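Local atomic coordinates of histidine kinase (Caulobacter vibrioides, PDB entry 6TNE), a protein that acts as the hybrid histidine kinase CckA, whose receiver domain, the part crystallised here, probably accepts a phosphoryl group during signal relay. Residues R2-E7 with E34-I39; I38-E41 with T46-L49; D48-D53 with T63-A68; P76-S81 with K108-R113. All coordinates share one frame; numbering follows the deposited sequence.

How the interactions relate
All four contacts join a helix to the parallel sheet of a receiver domain or to a loop entering it; all are buried and mainly apolar, with no hydrogen bond across the segments. Interactions 1 and 3 hold helices 33-42 and 61-72 over one face of the sheet, on the neighbouring strands 2-6 and 49-53. Interaction 2 shares helix 33-42 with interaction 1 but meets a loop, and at 76 Å² it is the smallest, lying near exposed polar residues. Interaction 4 packs helix 107-118 on the other face, its centre about 15 Å from that of interaction 1. Branched aliphatics meet an alanine in interaction 1, leucines a serine in interaction 3, and methionine carries interaction 4.

Interaction 1. Residues R2-E7 with E34-I39; sequences RILFVE and EEALII
Strand 2-6 and helix 34-39 run almost antiparallel, at 167° with their axes 9.3 Å apart at closest, and Leu4 and Val6 touch Ala36 and Ile39. This is one helix-on-sheet layer of the CheY-like receiver fold, in which a parallel sheet is clad by helices on both faces. It illustrates how a small residue lets a helix settle close to a strand: the nearest backbones meet at Val6 and Ala36, whose CA atoms are 6.6 Å apart. Here Val6 straddles the alanine methyl, its CG2 standing 3.6 Å from Ala36 CB while its CG1 is 4.0 Å from the same atom. The bond from CA to CB of Leu4 points toward the helix, and the side chain divides its two methyls between successive turns. With CG anti to the backbone N (chi1 172°), the isobutyl group reaches across the gap; the Leu4 and Ile39 side chains cross obliquely, and Leu4 CD1 rests 3.8 Å from Ile39 CG2. Around this core, Ala36 also touches Ala30 and Ile39 touches Leu28, so the helix covers strand 26-30 as well, while Val6 and Leu4 both abut Leu50 of strand 49-53. The second Leu4 methyl, CD2, lies against the helix backbone, 3.8 Å from Ala36 O.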
loop_
_atom_site.group_PDB
_atom_site.type_symbol
_atom_site.label_atom_id
_atom_site.label_comp_id
_atom_site.label_asym_id
_atom_site.label_seq_id
_atom_site.Cartn_x
_atom_site.Cartn_y
_atom_site.Cartn_z
ATOM N N ARG A 2 -5.318 8.785 3.185
ATOM C CA ARG A 2 -5.727 8.005 2.013
ATOM C C ARG A 2 -4.623 6.994 1.678
ATOM O O ARG A 2 -3.503 7.381 1.334
ATOM C CB ARG A 2 -6.007 8.914 0.812
ATOM C CG ARG A 2 -6.382 8.127 -0.444
ATOM C CD ARG A 2 -6.920 9.062 -1.542
ATOM N NE ARG A 2 -8.287 9.511 -1.263
ATOM C CZ ARG A 2 -8.917 10.487 -1.894
ATOM N NH1 ARG A 2 -8.314 11.185 -2.850
ATOM N NH2 ARG A 2 -10.161 10.769 -1.541
ATOM N N ILE A 3 -4.931 5.707 1.815
ATOM C CA ILE A 3 -3.952 4.636 1.649
ATOM C C ILE A 3 -4.338 3.871 0.400
ATOM O O ILE A 3 -5.481 3.436 0.280
ATOM C CB ILE A 3 -3.954 3.692 2.865
ATOM C CG1 ILE A 3 -3.608 4.483 4.142
ATOM C CG2 ILE A 3 -2.950 2.558 2.659
ATOM C CD1 ILE A 3 -3.780 3.655 5.399
ATOM N N LEU A 4 -3.374 3.653 -0.503
ATOM C CA LEU A 4 -3.564 2.722 -1.612
ATOM C C LEU A 4 -2.947 1.399 -1.158
ATOM O O LEU A 4 -1.745 1.351 -0.885
ATOM C CB LEU A 4 -2.887 3.283 -2.874
ATOM C CG LEU A 4 -2.833 2.362 -4.082
ATOM C CD1 LEU A 4 -4.174 1.791 -4.455
ATOM C CD2 LEU A 4 -2.190 3.146 -5.266
ATOM N N PHE A 5 -3.759 0.352 -1.078
ATOM C CA PHE A 5 -3.361 -0.940 -0.510
ATOM C C PHE A 5 -3.467 -1.965 -1.626
ATOM O O PHE A 5 -4.579 -2.272 -2.088
ATOM C CB PHE A 5 -4.276 -1.303 0.670
ATOM C CG PHE A 5 -3.712 -2.343 1.589
ATOM C CD1 PHE A 5 -3.296 -3.580 1.158
ATOM C CD2 PHE A 5 -3.515 -2.046 2.926
ATOM C CE1 PHE A 5 -2.738 -4.507 2.045
ATOM C CE2 PHE A 5 -2.979 -2.972 3.834
ATOM C CZ PHE A 5 -2.583 -4.219 3.389
ATOM N N VAL A 6 -2.332 -2.494 -2.058
ATOM C CA VAL A 6 -2.228 -3.386 -3.206
ATOM C C VAL A 6 -1.830 -4.762 -2.703
ATOM O O VAL A 6 -0.740 -4.942 -2.148
ATOM C CB VAL A 6 -1.212 -2.851 -4.216
ATOM C CG1 VAL A 6 -1.288 -3.661 -5.509
ATOM C CG2 VAL A 6 -1.390 -1.345 -4.440
ATOM N N GLU A 7 -2.711 -5.748 -2.876
ATOM C CA GLU A 7 -2.491 -7.095 -2.357
ATOM C C GLU A 7 -3.413 -8.016 -3.146
ATOM O O GLU A 7 -4.618 -7.786 -3.215
ATOM C CB GLU A 7 -2.790 -7.113 -0.850
ATOM C CG GLU A 7 -2.918 -8.490 -0.215
ATOM C CD GLU A 7 -1.677 -9.299 -0.363
ATOM O OE1 GLU A 7 -0.698 -9.012 0.328
ATOM O OE2 GLU A 7 -1.635 -10.226 -1.191
ATOM N N GLU A 34 -1.371 -3.354 -12.144
ATOM C CA GLU A 34 -1.997 -2.645 -13.237
ATOM C C GLU A 34 -3.226 -1.832 -12.741
ATOM O O GLU A 34 -3.409 -0.657 -13.098
ATOM C CB GLU A 34 -2.192 -3.691 -14.346
ATOM C CG GLU A 34 -0.736 -4.337 -14.864
ATOM C CD GLU A 34 -0.032 -5.599 -14.094
ATOM O OE1 GLU A 34 0.989 -6.156 -14.587
ATOM O OE2 GLU A 34 -0.423 -6.092 -13.026
ATOM N N GLU A 35 -4.056 -2.426 -11.865
ATOM C CA GLU A 35 -5.152 -1.680 -11.237
ATOM C C GLU A 35 -4.624 -0.555 -10.368
ATOM O O GLU A 35 -5.126 0.573 -10.401
ATOM C CB GLU A 35 -5.928 -2.661 -10.367
ATOM C CG GLU A 35 -7.047 -2.018 -9.632
ATOM C CD GLU A 35 -7.893 -2.973 -8.765
ATOM O OE1 GLU A 35 -8.924 -2.516 -8.275
ATOM O OE2 GLU A 35 -7.543 -4.161 -8.552
ATOM N N ALA A 36 -3.584 -0.842 -9.569
ATOM C CA ALA A 36 -3.008 0.169 -8.696
ATOM C C ALA A 36 -2.503 1.367 -9.470
ATOM O O ALA A 36 -2.608 2.501 -9.008
ATOM C CB ALA A 36 -1.920 -0.444 -7.840
ATOM N N LEU A 37 -1.881 1.130 -10.629
ATOM C CA LEU A 37 -1.339 2.236 -11.416
ATOM C C LEU A 37 -2.453 3.164 -11.881
ATOM O O LEU A 37 -2.284 4.375 -11.893
ATOM C CB LEU A 37 -0.532 1.660 -12.573
ATOM C CG LEU A 37 0.275 2.659 -13.370
ATOM C CD1 LEU A 37 1.251 3.452 -12.512
ATOM C CD2 LEU A 37 1.020 1.862 -14.448
ATOM N N ILE A 38 -3.600 2.614 -12.280
ATOM C CA ILE A 38 -4.724 3.457 -12.687
ATOM C C ILE A 38 -5.276 4.223 -11.496
ATOM O O ILE A 38 -5.550 5.415 -11.591
ATOM C CB ILE A 38 -5.783 2.574 -13.362
ATOM C CG1 ILE A 38 -5.240 2.113 -14.706
ATOM C CG2 ILE A 38 -7.143 3.300 -13.485
ATOM C CD1 ILE A 38 -6.054 1.078 -15.373
ATOM N N ILE A 39 -5.392 3.558 -10.328
ATOM C CA ILE A 39 -5.861 4.263 -9.149
ATOM C C ILE A 39 -4.919 5.399 -8.781
ATOM O O ILE A 39 -5.344 6.516 -8.462
ATOM C CB ILE A 39 -6.046 3.282 -7.967
ATOM C CG1 ILE A 39 -7.171 2.299 -8.258
ATOM C CG2 ILE A 39 -6.366 4.031 -6.674
ATOM C CD1 ILE A 39 -7.131 1.082 -7.358
#

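Interaction 2. Residues I38-E41 with T46-L49; sequences IIAE and TIDL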
loop_
_atom_site.group_PDB
_atom_site.type_symbol
_atom_site.label_atom_id
_atom_site.label_comp_id
_atom_site.label_asym_id
_atom_site.label_seq_id
_atom_site.Cartn_x
_atom_site.Cartn_y
_atom_site.Cartn_z
ATOM N N ILE A 38 -3.600 2.614 -12.280
ATOM C CA ILE A 38 -4.724 3.457 -12.687
ATOM C C ILE A 38 -5.276 4.223 -11.496
ATOM O O ILE A 38 -5.550 5.415 -11.591
ATOM C CB ILE A 38 -5.783 2.574 -13.362
ATOM C CG1 ILE A 38 -5.240 2.113 -14.706
ATOM C CG2 ILE A 38 -7.143 3.300 -13.485
ATOM C CD1 ILE A 38 -6.054 1.078 -15.373
ATOM N N ILE A 39 -5.392 3.558 -10.328
ATOM C CA ILE A 39 -5.861 4.263 -9.149
ATOM C C ILE A 39 -4.919 5.399 -8.781
ATOM O O ILE A 39 -5.344 6.516 -8.462
ATOM C CB ILE A 39 -6.046 3.282 -7.967
ATOM C CG1 ILE A 39 -7.171 2.299 -8.258
ATOM C CG2 ILE A 39 -6.366 4.031 -6.674
ATOM C CD1 ILE A 39 -7.131 1.082 -7.358
ATOM N N ALA A 40 -3.611 5.129 -8.837
ATOM C CA ALA A 40 -2.626 6.163 -8.498
ATOM C C ALA A 40 -2.729 7.345 -9.442
ATOM O O ALA A 40 -2.709 8.501 -8.994
ATOM C CB ALA A 40 -1.212 5.566 -8.504
ATOM N N GLU A 41 -2.871 7.082 -10.745
ATOM C CA GLU A 41 -2.984 8.179 -11.694
ATOM C C GLU A 41 -4.216 9.018 -11.406
ATOM O O GLU A 41 -4.164 10.252 -11.424
ATOM C CB GLU A 41 -3.040 7.632 -13.100
ATOM C CG GLU A 41 -3.059 8.766 -14.044
ATOM C CD GLU A 41 -3.008 8.334 -15.470
ATOM O OE1 GLU A 41 -2.793 9.208 -16.341
ATOM O OE2 GLU A 41 -3.196 7.125 -15.735
ATOM N N THR A 46 -2.974 12.873 -4.068
ATOM C CA THR A 46 -3.875 12.803 -2.935
ATOM C C THR A 46 -3.693 11.526 -2.122
ATOM O O THR A 46 -4.376 11.350 -1.116
ATOM C CB THR A 46 -5.340 12.870 -3.361
ATOM O OG1 THR A 46 -5.700 11.612 -3.975
ATOM C CG2 THR A 46 -5.566 14.046 -4.285
ATOM N N ILE A 47 -2.786 10.652 -2.518
ATOM C CA ILE A 47 -2.510 9.436 -1.762
ATOM C C ILE A 47 -1.420 9.721 -0.741
ATOM O O ILE A 47 -0.393 10.328 -1.067
ATOM C CB ILE A 47 -2.106 8.297 -2.701
ATOM C CG1 ILE A 47 -3.347 7.939 -3.519
ATOM C CG2 ILE A 47 -1.597 7.091 -1.906
ATOM C CD1 ILE A 47 -3.071 7.212 -4.753
ATOM N N ASP A 48 -1.675 9.338 0.494
ATOM C CA ASP A 48 -0.746 9.588 1.577
ATOM C C ASP A 48 0.219 8.446 1.830
ATOM O O ASP A 48 1.227 8.659 2.487
ATOM C CB ASP A 48 -1.547 9.920 2.833
ATOM C CG ASP A 48 -2.383 11.169 2.649
ATOM O OD1 ASP A 48 -1.780 12.217 2.317
ATOM O OD2 ASP A 48 -3.617 11.117 2.793
ATOM N N LEU A 49 -0.084 7.235 1.373
ATOM C CA LEU A 49 0.735 6.067 1.652
ATOM C C LEU A 49 0.378 5.001 0.639
ATOM O O LEU A 49 -0.813 4.751 0.410
ATOM C CB LEU A 49 0.433 5.540 3.069
ATOM C CG LEU A 49 1.124 4.237 3.504
ATOM C CD1 LEU A 49 2.634 4.346 3.591
ATOM C CD2 LEU A 49 0.571 3.763 4.830
#
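Ile47 reaches from the loop before strand 49-53 to Ala40 on helix 33-42, closing one margin of the apolar layer beneath that helix in the receiver fold. The contact is a worked example of one branched side chain doing the work of an interface: only 76 Å² is buried, and more than half of it belongs to Ile47. Its tight part is a single methyl meeting helix backbone. CG1 is anti to the carbonyl carbon (chi1 -68°) and the chain then extends at chi2, 160°, which carries CD1 to the helix while CG2 stays behind. The CA atoms of Ala40 and Ile47 are 7.5 Å apart. Leu4 and Leu72 touch Ile47 too, fitting it between strand 2-6 and helix 61-72. The looser side lies toward solvent. Glu41 turns its CB away from the loop and is exposed, as is Thr46, whose OG1 is hydrogen-bonded to Asn43 O and to Arg2 NH1. Ile39 adds little more than its carbonyl, with Ile39 O 4.4 Å from Ile47 CD1 and hydrogen-bonded to Asn43 ND2. At the closest point Ile47 CD1 sits 3.9 Å from Ala40 CA, whereas Ala40 CB is 4.5 Å from that same methyl.

Interaction 3. Residues D48-D53 with T63-A68; sequences DLLISD and TLLKKA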
loop_
_atom_site.group_PDB
_atom_site.type_symbol
_atom_site.label_atom_id
_atom_site.label_comp_id
_atom_site.label_asym_id
_atom_site.label_seq_id
_atom_site.Cartn_x
_atom_site.Cartn_y
_atom_site.Cartn_z
ATOM N N ASP A 48 -1.675 9.338 0.494
ATOM C CA ASP A 48 -0.746 9.588 1.577
ATOM C C ASP A 48 0.219 8.446 1.830
ATOM O O ASP A 48 1.227 8.659 2.487
ATOM C CB ASP A 48 -1.547 9.920 2.833
ATOM C CG ASP A 48 -2.383 11.169 2.649
ATOM O OD1 ASP A 48 -1.780 12.217 2.317
ATOM O OD2 ASP A 48 -3.617 11.117 2.793
ATOM N N LEU A 49 -0.084 7.235 1.373
ATOM C CA LEU A 49 0.735 6.067 1.652
ATOM C C LEU A 49 0.378 5.001 0.639
ATOM O O LEU A 49 -0.813 4.751 0.410
ATOM C CB LEU A 49 0.433 5.540 3.069
ATOM C CG LEU A 49 1.124 4.237 3.504
ATOM C CD1 LEU A 49 2.634 4.346 3.591
ATOM C CD2 LEU A 49 0.571 3.763 4.830
ATOM N N LEU A 50 1.380 4.329 0.090
ATOM C CA LEU A 50 1.187 3.114 -0.686
ATOM C C LEU A 50 1.627 1.937 0.178
ATOM O O LEU A 50 2.742 1.966 0.707
ATOM C CB LEU A 50 2.081 3.140 -1.935
ATOM C CG LEU A 50 2.139 1.847 -2.750
ATOM C CD1 LEU A 50 0.797 1.458 -3.287
ATOM C CD2 LEU A 50 3.169 1.948 -3.846
ATOM N N ILE A 51 0.778 0.926 0.311
ATOM C CA ILE A 51 1.150 -0.346 0.923
ATOM C C ILE A 51 1.010 -1.378 -0.177
ATOM O O ILE A 51 -0.056 -1.457 -0.799
ATOM C CB ILE A 51 0.241 -0.725 2.094
ATOM C CG1 ILE A 51 0.293 0.346 3.188
ATOM C CG2 ILE A 51 0.701 -2.086 2.653
ATOM C CD1 ILE A 51 -0.689 0.080 4.335
ATOM N N SER A 52 2.067 -2.134 -0.483
ATOM C CA SER A 52 1.977 -3.094 -1.568
ATOM C C SER A 52 2.665 -4.384 -1.214
ATOM O O SER A 52 3.777 -4.386 -0.664
ATOM C CB SER A 52 2.642 -2.542 -2.830
ATOM O OG SER A 52 2.480 -3.419 -3.938
ATOM N N ASP A 53 2.038 -5.498 -1.577
ATOM C CA ASP A 53 2.718 -6.785 -1.621
ATOM C C ASP A 53 3.855 -6.717 -2.630
ATOM O O ASP A 53 3.833 -5.919 -3.571
ATOM C CB ASP A 53 1.697 -7.882 -2.000
ATOM C CG ASP A 53 2.123 -9.309 -1.625
ATOM O OD1 ASP A 53 3.130 -9.471 -0.919
ATOM O OD2 ASP A 53 1.475 -10.271 -2.121
ATOM N N THR A 63 8.310 -2.756 -9.017
ATOM C CA THR A 63 8.048 -2.253 -10.366
ATOM C C THR A 63 6.858 -1.308 -10.392
ATOM O O THR A 63 6.899 -0.268 -11.075
ATOM C CB THR A 63 7.884 -3.439 -11.327
ATOM O OG1 THR A 63 9.086 -4.206 -11.354
ATOM C CG2 THR A 63 7.518 -2.966 -12.739
ATOM N N LEU A 64 5.794 -1.656 -9.671
ATOM C CA LEU A 64 4.683 -0.730 -9.505
ATOM C C LEU A 64 5.180 0.598 -8.960
ATOM O O LEU A 64 4.794 1.656 -9.469
ATOM C CB LEU A 64 3.626 -1.344 -8.581
ATOM C CG LEU A 64 2.580 -0.345 -8.061
ATOM C CD1 LEU A 64 1.734 0.242 -9.222
ATOM C CD2 LEU A 64 1.695 -1.053 -7.041
ATOM N N LEU A 65 6.046 0.578 -7.942
ATOM C CA LEU A 65 6.548 1.835 -7.399
ATOM C C LEU A 65 7.280 2.624 -8.469
ATOM O O LEU A 65 7.123 3.841 -8.579
ATOM C CB LEU A 65 7.463 1.551 -6.206
ATOM C CG LEU A 65 8.088 2.797 -5.592
ATOM C CD1 LEU A 65 6.932 3.757 -5.177
ATOM C CD2 LEU A 65 8.983 2.458 -4.432
ATOM N N LYS A 66 8.106 1.960 -9.267
ATOM C CA LYS A 66 8.816 2.691 -10.312
ATOM C C LYS A 66 7.846 3.364 -11.275
ATOM O O LYS A 66 8.074 4.503 -11.700
ATOM C CB LYS A 66 9.707 1.717 -11.037
ATOM C CG LYS A 66 11.038 1.539 -10.323
ATOM C CD LYS A 66 11.851 2.834 -10.404
ATOM C CE LYS A 66 13.289 2.695 -9.877
ATOM N NZ LYS A 66 13.801 3.981 -9.306
ATOM N N LYS A 67 6.764 2.693 -11.612
ATOM C CA LYS A 67 5.799 3.261 -12.538
ATOM C C LYS A 67 4.902 4.314 -11.909
ATOM O O LYS A 67 4.432 5.230 -12.600
ATOM C CB LYS A 67 4.953 2.150 -13.137
ATOM C CG LYS A 67 5.735 1.207 -13.991
ATOM C CD LYS A 67 4.847 0.111 -14.530
ATOM C CE LYS A 67 5.596 -0.891 -15.382
ATOM N NZ LYS A 67 6.143 -0.246 -16.600
ATOM N N ALA A 68 4.660 4.200 -10.606
ATOM C CA ALA A 68 3.644 5.002 -9.937
ATOM C C ALA A 68 4.230 6.105 -9.084
ATOM O O ALA A 68 3.485 6.947 -8.627
ATOM C CB ALA A 68 2.764 4.119 -9.035
#
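Leu50 and Ser52 of strand 49-53 both direct their CB atoms at helix 61-72, where Leu64 and Leu65 receive them within the beta-alpha-beta unit that leads on to strand 77-81. The apolar contact is loose: Leu50 CD2 is 4.4 Å from Leu65 CD1, methyl against methyl. Leu4, Val6 and Val77 of the two neighbouring strands also touch Leu50, and Val77 touches Leu65, so this pair belongs to a continuous hydrophobic layer. A mixed contact follows one strand repeat on. Leu64, with CG anti to its own N (chi1 166°), brings CD2 to 4.0 Å from Ser52 OG, a methyl laid beside a hydroxyl. No polar bond crosses between the segments, but one lies inside the strand. Ser52 OG donates to Asp53 O across 2.9 Å, meeting the carbonyl at a C=O...donor angle of 132° and tilted 18° from its plane. On the helix, Ala68 N to Leu64 O, at 2.8 Å, is a helical backbone bond. Asp53 itself faces a different environment, forming a salt bridge with Lys103 near Glu7 and Asp8, an acidic cluster consistent with the phosphorylation site of receiver domains. The hydroxyl's donated bond to Asp53 O probably lessens the cost of burying it beside a leucine methyl, and it is turned along the strand, so no directional bond joins strand and helix here.

Interaction 4. Residues P76-S81 with K108-R113; sequences PVMFIS and KTLAER
Met78 of strand 77-81 spans the gap to helix 107-118 and meets Leu110 and Arg113, on the face of the receiver-domain sheet that lies across from helices 33-42 and 61-72. It shows how a flexible unbranched side chain can connect a strand and a helix whose nearest CA atoms, those of Met78 and Arg113, are as far apart as 8.7 Å. The bond from CA aims CB at the helix, and neither CB nor CG has a partner there within 4.2 Å; they serve as the extended stem. CG is anti to the backbone N and SD continues the line (chi2 171°), which places SD far out toward the helix. SD then lies 4.2 Å from Arg113 CB, the two side chains crossing at about a right angle. The arginine contributes its CB here. At the sulfur the methionine turns, chi3 being 53°, and this bend swings the terminal methyl along the helix to the preceding turn. There CE presses on Leu110, with Met78 CE only 3.5 Å from Leu110 CD1, tighter than ordinary contact between carbons. Ile51 of the adjacent strand also touches Met78, while Leu101 of strand 98-102 touches both Leu110 and Arg113. No hydrogen bond links the segments, so the attachment rests on dispersion from a polarisable sulfur and a methyl, and the bend at chi3 is what lets one side chain meet both Arg113 and Leu110.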
loop_
_atom_site.group_PDB
_atom_site.type_symbol
_atom_site.label_atom_id
_atom_site.label_comp_id
_atom_site.label_asym_id
_atom_site.label_seq_id
_atom_site.Cartn_x
_atom_site.Cartn_y
_atom_site.Cartn_z
ATOM N N PRO A 76 5.038 8.128 1.351
ATOM C CA PRO A 76 5.798 6.937 1.743
ATOM C C PRO A 76 5.218 5.675 1.127
ATOM O O PRO A 76 4.058 5.614 0.706
ATOM C CB PRO A 76 5.639 6.908 3.268
ATOM C CG PRO A 76 4.340 7.735 3.552
ATOM C CD PRO A 76 4.393 8.799 2.502
ATOM N N VAL A 77 6.051 4.653 1.094
ATOM C CA VAL A 77 5.718 3.362 0.509
ATOM C C VAL A 77 6.134 2.290 1.495
ATOM O O VAL A 77 7.261 2.337 2.015
ATOM C CB VAL A 77 6.415 3.151 -0.854
ATOM C CG1 VAL A 77 6.129 1.763 -1.403
ATOM C CG2 VAL A 77 6.096 4.304 -1.826
ATOM N N MET A 78 5.263 1.323 1.736
ATOM C CA MET A 78 5.535 0.204 2.622
ATOM C C MET A 78 5.289 -1.073 1.859
ATOM O O MET A 78 4.162 -1.312 1.378
ATOM C CB MET A 78 4.583 0.263 3.786
ATOM C CG MET A 78 4.775 -0.839 4.766
ATOM S SD MET A 78 3.841 -0.685 6.277
ATOM C CE MET A 78 2.195 -0.437 5.753
ATOM N N PHE A 79 6.318 -1.878 1.686
ATOM C CA PHE A 79 6.200 -3.185 1.069
ATOM C C PHE A 79 5.955 -4.227 2.126
ATOM O O PHE A 79 6.530 -4.163 3.211
ATOM C CB PHE A 79 7.467 -3.515 0.295
ATOM C CG PHE A 79 7.598 -2.720 -0.966
ATOM C CD1 PHE A 79 6.626 -2.831 -1.984
ATOM C CD2 PHE A 79 8.631 -1.825 -1.129
ATOM C CE1 PHE A 79 6.714 -2.062 -3.147
ATOM C CE2 PHE A 79 8.704 -1.042 -2.279
ATOM C CZ PHE A 79 7.762 -1.167 -3.276
ATOM N N ILE A 80 5.143 -5.203 1.787
ATOM C CA ILE A 80 4.836 -6.329 2.650
ATOM C C ILE A 80 5.171 -7.609 1.896
ATOM O O ILE A 80 4.963 -7.705 0.685
ATOM C CB ILE A 80 3.373 -6.306 3.145
ATOM C CG1 ILE A 80 2.336 -6.419 2.023
ATOM C CG2 ILE A 80 3.108 -5.018 3.983
ATOM C CD1 ILE A 80 0.936 -6.489 2.501
ATOM N N SER A 81 5.677 -8.612 2.609
ATOM C CA SER A 81 5.935 -9.893 1.947
ATOM C C SER A 81 6.234 -10.937 2.997
ATOM O O SER A 81 6.770 -10.622 4.066
ATOM C CB SER A 81 7.148 -9.873 0.996
ATOM O OG SER A 81 7.274 -11.115 0.304
ATOM N N LYS A 108 -1.664 -4.531 15.051
ATOM C CA LYS A 108 -1.076 -3.541 15.942
ATOM C C LYS A 108 0.180 -2.957 15.318
ATOM O O LYS A 108 0.370 -1.735 15.299
ATOM C CB LYS A 108 -0.763 -4.174 17.298
ATOM C CG LYS A 108 -0.074 -3.179 18.266
ATOM C CD LYS A 108 0.083 -3.742 19.697
ATOM C CE LYS A 108 0.882 -2.771 20.594
ATOM N NZ LYS A 108 0.741 -3.029 22.073
ATOM N N THR A 109 1.022 -3.821 14.741
ATOM C CA THR A 109 2.251 -3.351 14.129
ATOM C C THR A 109 1.950 -2.596 12.846
ATOM O O THR A 109 2.543 -1.538 12.593
ATOM C CB THR A 109 3.181 -4.526 13.851
ATOM O OG1 THR A 109 3.387 -5.230 15.081
ATOM C CG2 THR A 109 4.524 -4.003 13.314
ATOM N N LEU A 110 1.018 -3.104 12.027
ATOM C CA LEU A 110 0.663 -2.384 10.803
ATOM C C LEU A 110 0.192 -0.969 11.132
ATOM O O LEU A 110 0.625 0.019 10.508
ATOM C CB LEU A 110 -0.433 -3.134 10.045
ATOM C CG LEU A 110 -0.971 -2.452 8.775
ATOM C CD1 LEU A 110 0.120 -2.375 7.731
ATOM C CD2 LEU A 110 -2.217 -3.190 8.285
ATOM N N ALA A 111 -0.742 -0.852 12.083
ATOM C CA ALA A 111 -1.274 0.460 12.444
ATOM C C ALA A 111 -0.180 1.383 12.980
ATOM O O ALA A 111 -0.150 2.586 12.673
ATOM C CB ALA A 111 -2.418 0.293 13.439
ATOM N N GLU A 112 0.721 0.846 13.797
ATOM C CA GLU A 112 1.833 1.641 14.304
ATOM C C GLU A 112 2.696 2.179 13.160
ATOM O O GLU A 112 3.085 3.349 13.170
ATOM C CB GLU A 112 2.657 0.738 15.200
ATOM C CG GLU A 112 3.895 1.285 15.794
ATOM C CD GLU A 112 4.427 0.341 16.872
ATOM O OE1 GLU A 112 5.249 0.776 17.699
ATOM O OE2 GLU A 112 4.017 -0.841 16.890
ATOM N N ARG A 113 3.050 1.321 12.196
ATOM C CA ARG A 113 3.891 1.757 11.074
ATOM C C ARG A 113 3.171 2.745 10.167
ATOM O O ARG A 113 3.780 3.702 9.688
ATOM C CB ARG A 113 4.354 0.561 10.246
ATOM C CG ARG A 113 5.089 -0.485 11.027
ATOM C CD ARG A 113 6.457 -0.054 11.522
ATOM N NE ARG A 113 7.194 -1.285 11.779
ATOM C CZ ARG A 113 7.773 -1.991 10.813
ATOM N NH1 ARG A 113 7.724 -1.562 9.540
ATOM N NH2 ARG A 113 8.389 -3.131 11.104
#